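Local coordinates for probable TonB-dependent siderophore receptor PiuA (Acinetobacter baumannii, PDB 5FP1), which probably takes up iron across the outer membrane by binding ferric siderophores, possibly including ferric enterobactin, as a TonB-dependent receptor, at residues E518-T522 against T545-R551; D159-T165 against V182-E188; A74-G78 against H318-S322; L23-Q27 against D530-L536. All blocks are in the same frame, centred on the assembly; numbering follows the deposited sequence.

Interaction 1. Residues E518-T522 against T545-R551; sequences EEAQT and TEKQNTR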
loop_
_atom_site.group_PDB
_atom_site.type_symbol
_atom_site.label_atom_id
_atom_site.label_comp_id
_atom_site.label_asym_id
_atom_site.label_seq_id
_atom_site.Cartn_x
_atom_site.Cartn_y
_atom_site.Cartn_z
ATOM N N GLU A 518 15.524 -10.458 -9.237
ATOM C CA GLU A 518 15.210 -9.468 -10.255
ATOM C C GLU A 518 16.002 -8.217 -9.969
ATOM O O GLU A 518 16.330 -7.934 -8.829
ATOM C CB GLU A 518 13.726 -9.143 -10.243
ATOM C CG GLU A 518 12.838 -10.329 -10.617
ATOM C CD GLU A 518 11.394 -9.921 -10.786
ATOM O OE1 GLU A 518 10.846 -9.238 -9.880
ATOM O OE2 GLU A 518 10.790 -10.281 -11.815
ATOM N N GLU A 519 16.301 -7.462 -11.015
ATOM C CA GLU A 519 17.121 -6.273 -10.892
ATOM C C GLU A 519 16.402 -5.115 -11.540
ATOM O O GLU A 519 15.843 -5.247 -12.649
ATOM C CB GLU A 519 18.482 -6.472 -11.564
ATOM C CG GLU A 519 19.340 -7.536 -10.920
ATOM C CD GLU A 519 20.626 -7.761 -11.706
ATOM O OE1 GLU A 519 21.572 -7.000 -11.522
ATOM O OE2 GLU A 519 20.665 -8.654 -12.549
ATOM N N ALA A 520 16.383 -3.993 -10.838
ATOM C CA ALA A 520 15.688 -2.807 -11.307
ATOM C C ALA A 520 16.545 -1.589 -11.022
ATOM O O ALA A 520 17.484 -1.635 -10.202
ATOM C CB ALA A 520 14.323 -2.666 -10.631
ATOM N N GLN A 521 16.187 -0.494 -11.656
ATOM C CA GLN A 521 16.912 0.742 -11.467
ATOM C C GLN A 521 16.062 1.949 -11.819
ATOM O O GLN A 521 15.097 1.864 -12.596
ATOM C CB GLN A 521 18.217 0.713 -12.280
ATOM C CG GLN A 521 17.944 0.663 -13.776
ATOM C CD GLN A 521 19.172 0.415 -14.644
ATOM O OE1 GLN A 521 20.285 0.232 -14.163
ATOM N NE2 GLN A 521 18.959 0.413 -15.936
ATOM N N THR A 522 16.421 3.089 -11.227
ATOM C CA THR A 522 15.805 4.358 -11.534
ATOM C C THR A 522 16.870 5.408 -11.838
ATOM O O THR A 522 17.813 5.596 -11.059
ATOM C CB THR A 522 14.934 4.842 -10.361
ATOM O OG1 THR A 522 13.832 3.939 -10.181
ATOM C CG2 THR A 522 14.392 6.264 -10.600
ATOM N N THR A 545 12.196 4.445 -14.574
ATOM C CA THR A 545 12.159 3.419 -13.505
ATOM C C THR A 545 11.818 2.130 -14.215
ATOM O O THR A 545 10.803 2.053 -14.933
ATOM C CB THR A 545 11.122 3.778 -12.435
ATOM O OG1 THR A 545 11.607 4.886 -11.646
ATOM C CG2 THR A 545 10.816 2.566 -11.494
ATOM N N GLU A 546 12.694 1.140 -14.098
ATOM C CA GLU A 546 12.597 -0.038 -14.909
ATOM C C GLU A 546 13.064 -1.270 -14.207
ATOM O O GLU A 546 13.913 -1.214 -13.311
ATOM C CB GLU A 546 13.416 0.112 -16.205
ATOM C CG GLU A 546 14.896 0.262 -15.978
ATOM C CD GLU A 546 15.672 0.528 -17.269
ATOM O OE1 GLU A 546 15.355 -0.096 -18.308
ATOM O OE2 GLU A 546 16.588 1.374 -17.229
ATOM N N LYS A 547 12.540 -2.395 -14.665
ATOM C CA LYS A 547 13.011 -3.691 -14.197
ATOM C C LYS A 547 13.647 -4.400 -15.385
ATOM O O LYS A 547 12.975 -5.099 -16.150
ATOM C CB LYS A 547 11.878 -4.511 -13.585
ATOM C CG LYS A 547 12.375 -5.759 -12.896
ATOM C CD LYS A 547 11.244 -6.666 -12.461
ATOM C CE LYS A 547 10.487 -6.141 -11.274
ATOM N NZ LYS A 547 9.349 -7.077 -10.949
ATOM N N GLN A 548 14.948 -4.178 -15.550
ATOM C CA GLN A 548 15.650 -4.617 -16.747
ATOM C C GLN A 548 15.969 -6.104 -16.681
ATOM O O GLN A 548 16.333 -6.701 -17.671
ATOM C CB GLN A 548 16.919 -3.770 -16.960
ATOM C CG GLN A 548 18.060 -4.041 -15.999
ATOM C CD GLN A 548 17.916 -3.338 -14.666
ATOM O OE1 GLN A 548 16.936 -2.662 -14.404
ATOM N NE2 GLN A 548 18.902 -3.506 -13.810
ATOM N N ASN A 549 15.827 -6.713 -15.510
ATOM C CA ASN A 549 15.890 -8.157 -15.400
ATOM C C ASN A 549 14.691 -8.642 -14.623
ATOM O O ASN A 549 14.678 -8.604 -13.372
ATOM C CB ASN A 549 17.178 -8.603 -14.696
ATOM C CG ASN A 549 18.356 -8.606 -15.621
ATOM O OD1 ASN A 549 18.495 -9.497 -16.462
ATOM N ND2 ASN A 549 19.189 -7.595 -15.510
ATOM N N THR A 550 13.678 -9.063 -15.371
ATOM C CA THR A 550 12.419 -9.535 -14.819
ATOM C C THR A 550 12.364 -11.036 -14.936
ATOM O O THR A 550 12.765 -11.606 -15.973
ATOM C CB THR A 550 11.245 -8.943 -15.620
ATOM O OG1 THR A 550 11.267 -7.514 -15.528
ATOM C CG2 THR A 550 9.898 -9.458 -15.123
ATOM N N ARG A 551 11.857 -11.688 -13.897
ATOM C CA ARG A 551 11.719 -13.131 -13.913
ATOM C C ARG A 551 10.536 -13.484 -14.797
ATOM O O ARG A 551 9.476 -12.913 -14.653
ATOM C CB ARG A 551 11.500 -13.683 -12.501
ATOM C CG ARG A 551 11.624 -15.207 -12.419
ATOM C CD ARG A 551 11.795 -15.651 -10.973
ATOM N NE ARG A 551 10.681 -15.276 -10.142
ATOM C CZ ARG A 551 10.672 -14.343 -9.196
ATOM N NH1 ARG A 551 11.735 -13.603 -8.893
ATOM N NH2 ARG A 551 9.552 -14.154 -8.533
HETATM O O HOH W 1 19.907 -2.891 -10.923
#
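Residues Glu518 to Thr522 lie beside Thr545 to Arg551 in antiparallel fashion, the strand axes approaching to 4.7 Å with directions 167° apart. Gln521 and Glu546 are a hydrogen-bonded pair, with Gln521 N 2.9 Å from Glu546 O. Glu519 pairs in the same way with Asn549, its N lying 3.1 Å from Asn549 O. The register slips by one residue between these pairs, since Gln548 and Asn549 both face Glu519: a classic beta bulge.

Glu518 stretches an extended side chain across the chain corner. Its OE1 forms a salt bridge with Lys547 NZ at 2.8 Å, the ammonium coming from above the carboxylate plane after a bend in the lysine (chi3 -73°). Its OE2 offers the anti lone pair to Arg551 N, 2.7 Å away, in a nearly straight bond of 170°. Gln521 and Glu546 run side by side, and Gln521 NE2 meets Glu546 OE2 from above the carboxylate plane at 2.9 Å; Gln521 OE1 is taken by Tyr488. A water joins Ala520 O to Gln548 NE2. On the face opposite Gln521 and Glu546, Thr522 OG1 and Thr545 OG1 are hydrogen-bonded, 2.8 Å apart, and also bond the plug residues Ser123 and Arg88, respectively.

The two oxygens of Glu518 thus have separate partners, one cationic and one backbone N-H, which fixes the carboxylate beside the bulge and would favour its ionised form.

Interaction 2. Residues D159-T165 against V182-E188; sequences DNYQRIT and VLGHQNE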
loop_
_atom_site.group_PDB
_atom_site.type_symbol
_atom_site.label_atom_id
_atom_site.label_comp_id
_atom_site.label_asym_id
_atom_site.label_seq_id
_atom_site.Cartn_x
_atom_site.Cartn_y
_atom_site.Cartn_z
ATOM N N ASP A 159 -25.109 5.002 4.663
ATOM C CA ASP A 159 -24.836 3.554 4.548
ATOM C C ASP A 159 -24.194 2.990 5.803
ATOM O O ASP A 159 -23.240 2.203 5.750
ATOM C CB ASP A 159 -24.026 3.258 3.281
ATOM C CG ASP A 159 -24.875 3.366 2.019
ATOM O OD1 ASP A 159 -26.029 2.882 2.054
ATOM O OD2 ASP A 159 -24.434 3.949 0.997
ATOM N N ASN A 160 -24.763 3.395 6.943
ATOM C CA ASN A 160 -24.469 2.827 8.256
ATOM C C ASN A 160 -23.001 2.946 8.658
ATOM O O ASN A 160 -22.441 2.052 9.260
ATOM C CB ASN A 160 -24.936 1.376 8.335
ATOM C CG ASN A 160 -26.458 1.277 8.340
ATOM O OD1 ASN A 160 -27.129 2.027 9.043
ATOM N ND2 ASN A 160 -27.005 0.386 7.527
ATOM N N TYR A 161 -22.421 4.085 8.341
ATOM C CA TYR A 161 -21.095 4.463 8.842
ATOM C C TYR A 161 -21.194 4.989 10.265
ATOM O O TYR A 161 -21.992 5.889 10.548
ATOM C CB TYR A 161 -20.564 5.530 7.910
ATOM C CG TYR A 161 -19.202 6.116 8.183
ATOM C CD1 TYR A 161 -18.986 6.961 9.272
ATOM C CD2 TYR A 161 -18.145 5.903 7.304
ATOM C CE1 TYR A 161 -17.759 7.546 9.483
ATOM C CE2 TYR A 161 -16.911 6.486 7.509
ATOM C CZ TYR A 161 -16.722 7.319 8.592
ATOM O OH TYR A 161 -15.507 7.916 8.804
ATOM N N GLN A 162 -20.405 4.414 11.167
ATOM C CA GLN A 162 -20.205 4.982 12.508
ATOM C C GLN A 162 -18.771 4.802 12.901
ATOM O O GLN A 162 -18.232 3.707 12.764
ATOM C CB GLN A 162 -21.091 4.270 13.547
ATOM C CG GLN A 162 -22.574 4.302 13.208
ATOM C CD GLN A 162 -23.360 3.270 14.002
ATOM O OE1 GLN A 162 -23.075 3.028 15.168
ATOM N NE2 GLN A 162 -24.341 2.646 13.365
ATOM N N ARG A 163 -18.150 5.856 13.412
ATOM C CA ARG A 163 -16.741 5.797 13.774
ATOM C C ARG A 163 -16.471 6.657 14.996
ATOM O O ARG A 163 -16.896 7.812 15.047
ATOM C CB ARG A 163 -15.889 6.310 12.606
ATOM C CG ARG A 163 -14.390 6.177 12.818
ATOM C CD ARG A 163 -13.653 6.753 11.630
ATOM N NE ARG A 163 -12.196 6.709 11.761
ATOM C CZ ARG A 163 -11.429 5.662 11.451
ATOM N NH1 ARG A 163 -11.966 4.523 11.035
ATOM N NH2 ARG A 163 -10.115 5.742 11.581
ATOM N N ILE A 164 -15.784 6.098 15.969
ATOM C CA ILE A 164 -15.352 6.867 17.131
ATOM C C ILE A 164 -13.870 6.655 17.288
ATOM O O ILE A 164 -13.391 5.519 17.242
ATOM C CB ILE A 164 -16.073 6.375 18.414
ATOM C CG1 ILE A 164 -17.571 6.651 18.314
ATOM C CG2 ILE A 164 -15.508 7.068 19.653
ATOM C CD1 ILE A 164 -18.411 5.872 19.304
ATOM N N THR A 165 -13.132 7.744 17.445
ATOM C CA THR A 165 -11.736 7.649 17.833
ATOM C C THR A 165 -11.493 8.529 19.049
ATOM O O THR A 165 -12.162 9.544 19.230
ATOM C CB THR A 165 -10.802 8.147 16.719
ATOM O OG1 THR A 165 -11.184 9.457 16.367
ATOM C CG2 THR A 165 -10.898 7.281 15.478
ATOM N N VAL A 182 -7.649 4.935 20.443
ATOM C CA VAL A 182 -8.603 3.836 20.429
ATOM C C VAL A 182 -9.557 4.083 19.273
ATOM O O VAL A 182 -9.821 5.229 18.916
ATOM C CB VAL A 182 -9.399 3.723 21.746
ATOM C CG1 VAL A 182 -10.150 2.415 21.792
ATOM C CG2 VAL A 182 -8.476 3.782 22.952
ATOM N N LEU A 183 -10.050 2.998 18.686
ATOM C CA LEU A 183 -10.859 3.061 17.480
ATOM C C LEU A 183 -11.988 2.056 17.588
ATOM O O LEU A 183 -11.766 0.902 17.953
ATOM C CB LEU A 183 -10.024 2.730 16.224
ATOM C CG LEU A 183 -10.830 2.488 14.932
ATOM C CD1 LEU A 183 -11.362 3.789 14.373
ATOM C CD2 LEU A 183 -9.996 1.744 13.881
ATOM N N GLY A 184 -13.171 2.520 17.205
ATOM C CA GLY A 184 -14.309 1.674 16.890
ATOM C C GLY A 184 -14.915 2.130 15.589
ATOM O O GLY A 184 -15.212 3.301 15.415
ATOM N N HIS A 185 -15.105 1.209 14.644
ATOM C CA HIS A 185 -15.532 1.615 13.312
ATOM C C HIS A 185 -16.407 0.582 12.636
ATOM O O HIS A 185 -16.136 -0.603 12.717
ATOM C CB HIS A 185 -14.329 1.856 12.414
ATOM C CG HIS A 185 -14.692 2.185 11.002
ATOM N ND1 HIS A 185 -14.708 3.468 10.521
ATOM C CD2 HIS A 185 -15.088 1.393 9.974
ATOM C CE1 HIS A 185 -15.123 3.463 9.264
ATOM N NE2 HIS A 185 -15.341 2.213 8.905
ATOM N N GLN A 186 -17.440 1.052 11.947
ATOM C CA GLN A 186 -18.219 0.193 11.032
ATOM C C GLN A 186 -18.722 1.007 9.882
ATOM O O GLN A 186 -19.024 2.210 10.031
ATOM C CB GLN A 186 -19.402 -0.486 11.725
ATOM C CG GLN A 186 -20.471 0.473 12.219
ATOM C CD GLN A 186 -21.745 -0.236 12.680
ATOM O OE1 GLN A 186 -22.847 0.118 12.267
ATOM N NE2 GLN A 186 -21.594 -1.228 13.524
ATOM N N ASN A 187 -18.811 0.366 8.719
ATOM C CA ASN A 187 -19.489 0.953 7.578
ATOM C C ASN A 187 -19.863 -0.120 6.574
ATOM O O ASN A 187 -19.186 -1.155 6.470
ATOM C CB ASN A 187 -18.637 2.048 6.899
ATOM C CG ASN A 187 -17.492 1.488 6.054
ATOM O OD1 ASN A 187 -16.450 1.104 6.588
ATOM N ND2 ASN A 187 -17.666 1.486 4.739
ATOM N N GLU A 188 -20.935 0.130 5.839
ATOM C CA GLU A 188 -21.246 -0.627 4.637
ATOM C C GLU A 188 -20.580 0.083 3.486
ATOM O O GLU A 188 -20.444 1.300 3.511
ATOM C CB GLU A 188 -22.749 -0.670 4.385
ATOM C CG GLU A 188 -23.506 -1.399 5.463
ATOM C CD GLU A 188 -25.010 -1.273 5.274
ATOM O OE1 GLU A 188 -25.466 -0.794 4.202
ATOM O OE2 GLU A 188 -25.717 -1.669 6.209
HETATM O O HOH W 2 -27.296 1.195 3.583
#
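Arg163 and His185 face each other as a non-hydrogen-bonded pair, and the arginine can be traced outward from the strand. Its CB lies 3.7 Å from His185 ND1. The next carbon, CG, comes to the edge of the imidazole in the ring plane, and CD keeps the same distance as CG, 3.6 Å from His185 ND1. The chain is extended as far as NE, with CG opposite the backbone N (chi1 -175°), and this carries the guanidinium past the histidine to Leu183. Leu183 CD1 sits over the centre of one guanidinium face, 3.5 Å from Arg163 CZ, with NE and NH2 also near it, NH2 at 3.6 Å. At the tip NH1 approaches His185 ND1 to 3.0 Å and makes a salt bridge with Glu110 of the plug.

The imidazole is steadied on its other side, where His185 NE2 donates to Asn187 OD1 at 2.8 Å. Its edge also points at the face of Tyr161, a T-shaped pair with planes at 80°. At the strand end Asn160 ND2 donates to Glu188 OE2 at 2.8 Å, from above the carboxylate plane. Nearby, a water donates to both Asp159 OD1 and Glu188 OE1, bridging two like charges; Asp159 OD2 is held by Gly191 N.

Hydrogen-bonded pairs Gln162–Gln186 and Ile164–Gly184 complete an antiparallel hairpin of the TonB-dependent receptor beta-barrel, whose Arg163 side meets the plug.

Interaction 3. Residues A74-G78 against H318-S322; sequences AGEGG and HRLNS. With PO4 (phosphate ion), chain B.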
loop_
_atom_site.group_PDB
_atom_site.type_symbol
_atom_site.label_atom_id
_atom_site.label_comp_id
_atom_site.label_asym_id
_atom_site.label_seq_id
_atom_site.Cartn_x
_atom_site.Cartn_y
_atom_site.Cartn_z
ATOM N N ALA A 74 -5.649 -6.075 -7.054
ATOM C CA ALA A 74 -6.704 -6.897 -6.485
ATOM C C ALA A 74 -6.181 -8.291 -6.190
ATOM O O ALA A 74 -5.099 -8.675 -6.665
ATOM C CB ALA A 74 -7.870 -6.978 -7.442
ATOM N N GLY A 75 -6.962 -9.035 -5.407
ATOM C CA GLY A 75 -6.647 -10.409 -5.076
ATOM C C GLY A 75 -7.234 -11.444 -6.007
ATOM O O GLY A 75 -8.079 -11.148 -6.839
ATOM N N GLU A 76 -6.775 -12.678 -5.866
ATOM C CA GLU A 76 -7.377 -13.787 -6.606
ATOM C C GLU A 76 -7.108 -15.092 -5.878
ATOM O O GLU A 76 -7.038 -15.106 -4.654
ATOM C CB GLU A 76 -6.897 -13.845 -8.051
ATOM C CG GLU A 76 -7.971 -14.354 -9.009
ATOM C CD GLU A 76 -7.520 -15.593 -9.780
ATOM O OE1 GLU A 76 -7.486 -16.681 -9.168
ATOM O OE2 GLU A 76 -7.204 -15.486 -10.990
ATOM N N GLY A 77 -7.049 -16.205 -6.601
ATOM C CA GLY A 77 -6.922 -17.494 -5.962
ATOM C C GLY A 77 -5.579 -17.714 -5.294
ATOM O O GLY A 77 -5.504 -18.396 -4.270
ATOM N N GLY A 78 -4.536 -17.124 -5.866
ATOM C CA GLY A 78 -3.177 -17.307 -5.398
ATOM C C GLY A 78 -2.518 -16.092 -4.795
ATOM O O GLY A 78 -1.307 -16.075 -4.591
ATOM N N HIS A 318 -20.475 -18.015 -8.100
ATOM C CA HIS A 318 -19.748 -17.518 -6.925
ATOM C C HIS A 318 -18.434 -18.299 -6.699
ATOM O O HIS A 318 -18.325 -19.032 -5.726
ATOM C CB HIS A 318 -20.553 -17.678 -5.634
ATOM C CG HIS A 318 -21.834 -16.905 -5.566
ATOM N ND1 HIS A 318 -21.885 -15.525 -5.553
ATOM C CD2 HIS A 318 -23.115 -17.331 -5.414
ATOM C CE1 HIS A 318 -23.145 -15.136 -5.415
ATOM N NE2 HIS A 318 -23.910 -16.212 -5.334
ATOM N N ARG A 319 -17.432 -18.093 -7.565
ATOM C CA ARG A 319 -16.117 -18.707 -7.420
ATOM C C ARG A 319 -15.525 -18.343 -6.074
ATOM O O ARG A 319 -15.536 -17.187 -5.692
ATOM C CB ARG A 319 -15.173 -18.246 -8.539
ATOM C CG ARG A 319 -13.696 -18.493 -8.277
ATOM C CD ARG A 319 -13.278 -19.967 -8.201
ATOM N NE ARG A 319 -11.963 -20.019 -7.563
ATOM C CZ ARG A 319 -10.783 -19.957 -8.177
ATOM N NH1 ARG A 319 -10.689 -19.957 -9.488
ATOM N NH2 ARG A 319 -9.684 -19.938 -7.452
ATOM N N LEU A 320 -15.041 -19.345 -5.347
ATOM C CA LEU A 320 -14.491 -19.132 -3.999
ATOM C C LEU A 320 -12.970 -18.939 -4.051
ATOM O O LEU A 320 -12.271 -19.711 -4.712
ATOM C CB LEU A 320 -14.822 -20.324 -3.076
ATOM C CG LEU A 320 -14.338 -20.221 -1.619
ATOM C CD1 LEU A 320 -15.369 -20.879 -0.684
ATOM C CD2 LEU A 320 -12.978 -20.842 -1.431
ATOM N N ASN A 321 -12.511 -17.907 -3.359
ATOM C CA ASN A 321 -11.110 -17.638 -3.067
ATOM C C ASN A 321 -10.976 -17.596 -1.551
ATOM O O ASN A 321 -11.852 -17.072 -0.854
ATOM C CB ASN A 321 -10.644 -16.304 -3.642
ATOM C CG ASN A 321 -10.530 -16.328 -5.185
ATOM O OD1 ASN A 321 -10.151 -17.318 -5.777
ATOM N ND2 ASN A 321 -10.848 -15.256 -5.791
ATOM N N SER A 322 -9.914 -18.192 -1.029
ATOM C CA SER A 322 -9.726 -18.261 0.400
ATOM C C SER A 322 -8.256 -18.354 0.759
ATOM O O SER A 322 -7.409 -18.724 -0.074
ATOM C CB SER A 322 -10.451 -19.462 1.002
ATOM O OG SER A 322 -9.748 -20.663 0.748
HETATM P P PO4 B . -8.476 -18.877 -12.076
HETATM O O1 PO4 B . -9.557 -19.392 -13.003
HETATM O O2 PO4 B . -9.148 -18.032 -11.016
HETATM O O3 PO4 B . -7.461 -18.033 -12.846
HETATM O O4 PO4 B . -7.766 -20.049 -11.420
HETATM O O HOH W 3 -6.854 -16.552 -2.180
HETATM O O HOH W 4 -7.124 -19.797 -8.882
HETATM O O HOH W 5 -8.269 -19.458 -3.011
#
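Packing is slight between Glu76–Gly77 and the side chains of Arg319 and Asn321, with only 156 Å² buried in all. The side-chain amide group of Asn321 lies against the peptide that joins Glu76 to Gly77, its CG 3.7 Å from Glu76 C. Gly77 CA approaches Arg319 NH2 to 4.0 Å.

Electrostatic contacts are looser. Glu76 OE1 and Arg319 NH2 carry opposite charges but stand 4.3 Å apart, the oxygen well out of the guanidinium plane. A phosphate, probably from the crystallisation liquor, sits alongside; Arg319 NH1 gives its O2 a weak hydrogen bond of 2.9 Å, bent to 120°. His700 also bonds this ion, and Arg319 NH1 has a salt bridge to Asp306.

These contacts join a plug loop to strand 315-341 of the surrounding barrel, the plug-in-barrel construction of TonB-dependent receptors.

Hydrogen bonds inside each segment set the two charged groups. Arg319, bent at chi2 (66°), lays NE 2.9 Å from Leu320 O, which lies near the guanidinium plane. Glu76 folds back at chi2, and its OE1 receives Gly77 N at 2.6 Å.

Water does the remaining bridging. One molecule, in the guanidinium plane, accepts from Arg319 NH2 at 2.9 Å and donates to Glu76 OE1 and to phosphate O4. A second accepts from Ser322 N at 2.9 Å and lies near Gly77 O, spanning the two backbones.

Interaction 4. Residues L23-Q27 against D530-L536; sequences LKVDQ and DFLDNHL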
loop_
_atom_site.group_PDB
_atom_site.type_symbol
_atom_site.label_atom_id
_atom_site.label_comp_id
_atom_site.label_asym_id
_atom_site.label_seq_id
_atom_site.Cartn_x
_atom_site.Cartn_y
_atom_site.Cartn_z
ATOM N N LEU A 23 -0.100 21.509 4.706
ATOM C CA LEU A 23 -0.096 20.452 3.703
ATOM C C LEU A 23 1.311 20.194 3.132
ATOM O O LEU A 23 1.542 19.198 2.459
ATOM C CB LEU A 23 -1.074 20.799 2.590
ATOM C CG LEU A 23 -2.569 20.826 2.967
ATOM C CD1 LEU A 23 -3.380 21.274 1.777
ATOM C CD2 LEU A 23 -3.058 19.466 3.442
ATOM N N LYS A 24 2.245 21.099 3.420
ATOM C CA LYS A 24 3.627 20.984 2.969
ATOM C C LYS A 24 4.433 20.384 4.092
ATOM O O LYS A 24 4.404 20.878 5.229
ATOM C CB LYS A 24 4.139 22.387 2.603
ATOM C CG LYS A 24 5.635 22.588 2.398
ATOM C CD LYS A 24 5.873 24.069 2.104
ATOM C CE LYS A 24 7.321 24.420 1.850
ATOM N NZ LYS A 24 7.998 24.683 3.146
ATOM N N VAL A 25 5.128 19.289 3.810
ATOM C CA VAL A 25 5.986 18.685 4.813
ATOM C C VAL A 25 7.444 18.851 4.403
ATOM O O VAL A 25 7.810 18.444 3.305
ATOM C CB VAL A 25 5.628 17.188 4.965
ATOM C CG1 VAL A 25 6.528 16.496 5.980
ATOM C CG2 VAL A 25 4.160 17.050 5.349
ATOM N N ASP A 26 8.279 19.423 5.277
ATOM C CA ASP A 26 9.661 19.785 4.913
ATOM C C ASP A 26 10.661 18.672 5.133
ATOM O O ASP A 26 11.638 18.561 4.391
ATOM C CB ASP A 26 10.160 21.007 5.692
ATOM C CG ASP A 26 9.426 22.261 5.321
ATOM O OD1 ASP A 26 8.966 22.384 4.166
ATOM O OD2 ASP A 26 9.295 23.121 6.197
ATOM N N GLN A 27 10.434 17.865 6.160
ATOM C CA GLN A 27 11.363 16.801 6.527
ATOM C C GLN A 27 10.606 15.485 6.656
ATOM O O GLN A 27 9.533 15.438 7.241
ATOM C CB GLN A 27 12.015 17.076 7.887
ATOM C CG GLN A 27 12.649 18.438 8.025
ATOM C CD GLN A 27 14.098 18.433 7.616
ATOM O OE1 GLN A 27 14.629 17.418 7.158
ATOM N NE2 GLN A 27 14.757 19.568 7.790
ATOM N N ASP A 530 11.158 25.728 -2.748
ATOM C CA ASP A 530 10.309 26.376 -1.745
ATOM C C ASP A 530 10.056 27.817 -2.165
ATOM O O ASP A 530 11.008 28.521 -2.480
ATOM C CB ASP A 530 10.985 26.380 -0.372
ATOM C CG ASP A 530 10.736 25.108 0.425
ATOM O OD1 ASP A 530 10.149 24.142 -0.107
ATOM O OD2 ASP A 530 11.163 25.075 1.588
ATOM N N PHE A 531 8.788 28.238 -2.135
ATOM C CA PHE A 531 8.332 29.553 -2.602
ATOM C C PHE A 531 7.514 30.234 -1.533
ATOM O O PHE A 531 7.054 29.600 -0.568
ATOM C CB PHE A 531 7.349 29.445 -3.775
ATOM C CG PHE A 531 7.943 28.996 -5.048
ATOM C CD1 PHE A 531 8.817 29.819 -5.752
ATOM C CD2 PHE A 531 7.586 27.769 -5.587
ATOM C CE1 PHE A 531 9.364 29.413 -6.959
ATOM C CE2 PHE A 531 8.123 27.360 -6.804
ATOM C CZ PHE A 531 9.012 28.183 -7.489
ATOM N N LEU A 532 7.248 31.521 -1.768
ATOM C CA LEU A 532 6.348 32.304 -0.917
ATOM C C LEU A 532 6.747 32.237 0.509
ATOM O O LEU A 532 5.951 31.838 1.359
ATOM C CB LEU A 532 4.912 31.801 -1.006
ATOM C CG LEU A 532 4.058 32.185 -2.202
ATOM C CD1 LEU A 532 2.607 31.860 -1.878
ATOM C CD2 LEU A 532 4.208 33.666 -2.532
ATOM N N ASP A 533 7.976 32.630 0.802
ATOM C CA ASP A 533 8.452 32.619 2.178
ATOM C C ASP A 533 8.288 31.247 2.806
ATOM O O ASP A 533 7.927 31.127 3.976
ATOM C CB ASP A 533 7.717 33.674 3.020
ATOM C CG ASP A 533 8.120 35.083 2.653
ATOM O OD1 ASP A 533 9.271 35.271 2.190
ATOM O OD2 ASP A 533 7.295 36.003 2.822
ATOM N N ASN A 534 8.594 30.222 2.016
ATOM C CA ASN A 534 8.598 28.830 2.455
ATOM C C ASN A 534 7.213 28.282 2.812
ATOM O O ASN A 534 7.096 27.353 3.599
ATOM C CB ASN A 534 9.567 28.628 3.607
ATOM C CG ASN A 534 11.005 28.881 3.198
ATOM O OD1 ASN A 534 11.521 28.278 2.256
ATOM N ND2 ASN A 534 11.653 29.792 3.895
ATOM N N HIS A 535 6.182 28.842 2.196
ATOM C CA HIS A 535 4.821 28.359 2.404
ATOM C C HIS A 535 4.368 27.351 1.335
ATOM O O HIS A 535 3.407 26.621 1.558
ATOM C CB HIS A 535 3.845 29.532 2.422
ATOM C CG HIS A 535 3.791 30.242 3.732
ATOM N ND1 HIS A 535 4.222 31.544 3.892
ATOM C CD2 HIS A 535 3.361 29.835 4.949
ATOM C CE1 HIS A 535 4.059 31.906 5.151
ATOM N NE2 HIS A 535 3.544 30.886 5.816
ATOM N N LEU A 536 5.039 27.348 0.189
ATOM C CA LEU A 536 4.703 26.479 -0.930
ATOM C C LEU A 536 5.934 25.719 -1.356
ATOM O O LEU A 536 7.057 26.249 -1.276
ATOM C CB LEU A 536 4.211 27.269 -2.132
ATOM C CG LEU A 536 2.749 27.645 -2.241
ATOM C CD1 LEU A 536 2.539 28.427 -3.527
ATOM C CD2 LEU A 536 1.851 26.424 -2.204
HETATM O O HOH W 6 10.107 21.863 1.592
#
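With CG anti to the backbone N (chi1 167°) and the chain straight through chi2 and chi3, Lys24 bends only at the last torsion, chi4 -86°, which brings NZ to two carboxylates and a carbonyl of the turn after Asp530. NZ donates to Asn534 O at 2.9 Å, approaching from above the carbonyl plane. From its own segment Asp26 OD1 turns a syn lone pair to the same NZ at 2.7 Å. Asp530 OD2 is the more distant member of this salt-bridge network, 3.5 Å from Lys24 NZ. The methylenes also touch the turn, with Lys24 CD 3.6 Å from His535 O.

The ammonium touches both acids, whose Asp26 OD1 and Asp530 OD2 are 4.3 Å apart, and probably offsets their repulsion. A water donating to Asp26 OD1 and Asp530 OD1 adds a second link, while Asp530 OD1 also bonds Asn537.

Leu532 to His535 form a type I' turn that runs into a classic bulge, His535 and Leu536 both facing Phe531. This tight connection joins barrel strands 518-531 and 536-555. The N-terminal segment lies against it through Lys24, and its Leu23 packs on helix 49-55 and strand 582-597.

Overall arrangement
Interactions 1, 2 and 4 all involve barrel hairpins; interaction 3 ties a plug loop to barrel strand 315-341, and interaction 4 brings the N-terminal segment to the barrel. Interactions 1 and 4 use strand 518-531 near its two ends, their centres about 34 Å apart. Interactions 1 and 2 lie on opposite sides of the chain's centre, about 42 Å between centres, as do interactions 3 and 4 at about 45 Å. Along the chain, interactions 2 and 3 are nested inside the loop closed by interaction 4, whereas 4 and 1 cross. Sequence-local hairpins thus build the wall, while the long-range contacts bring the plug and the N-terminal segment against it at separate places.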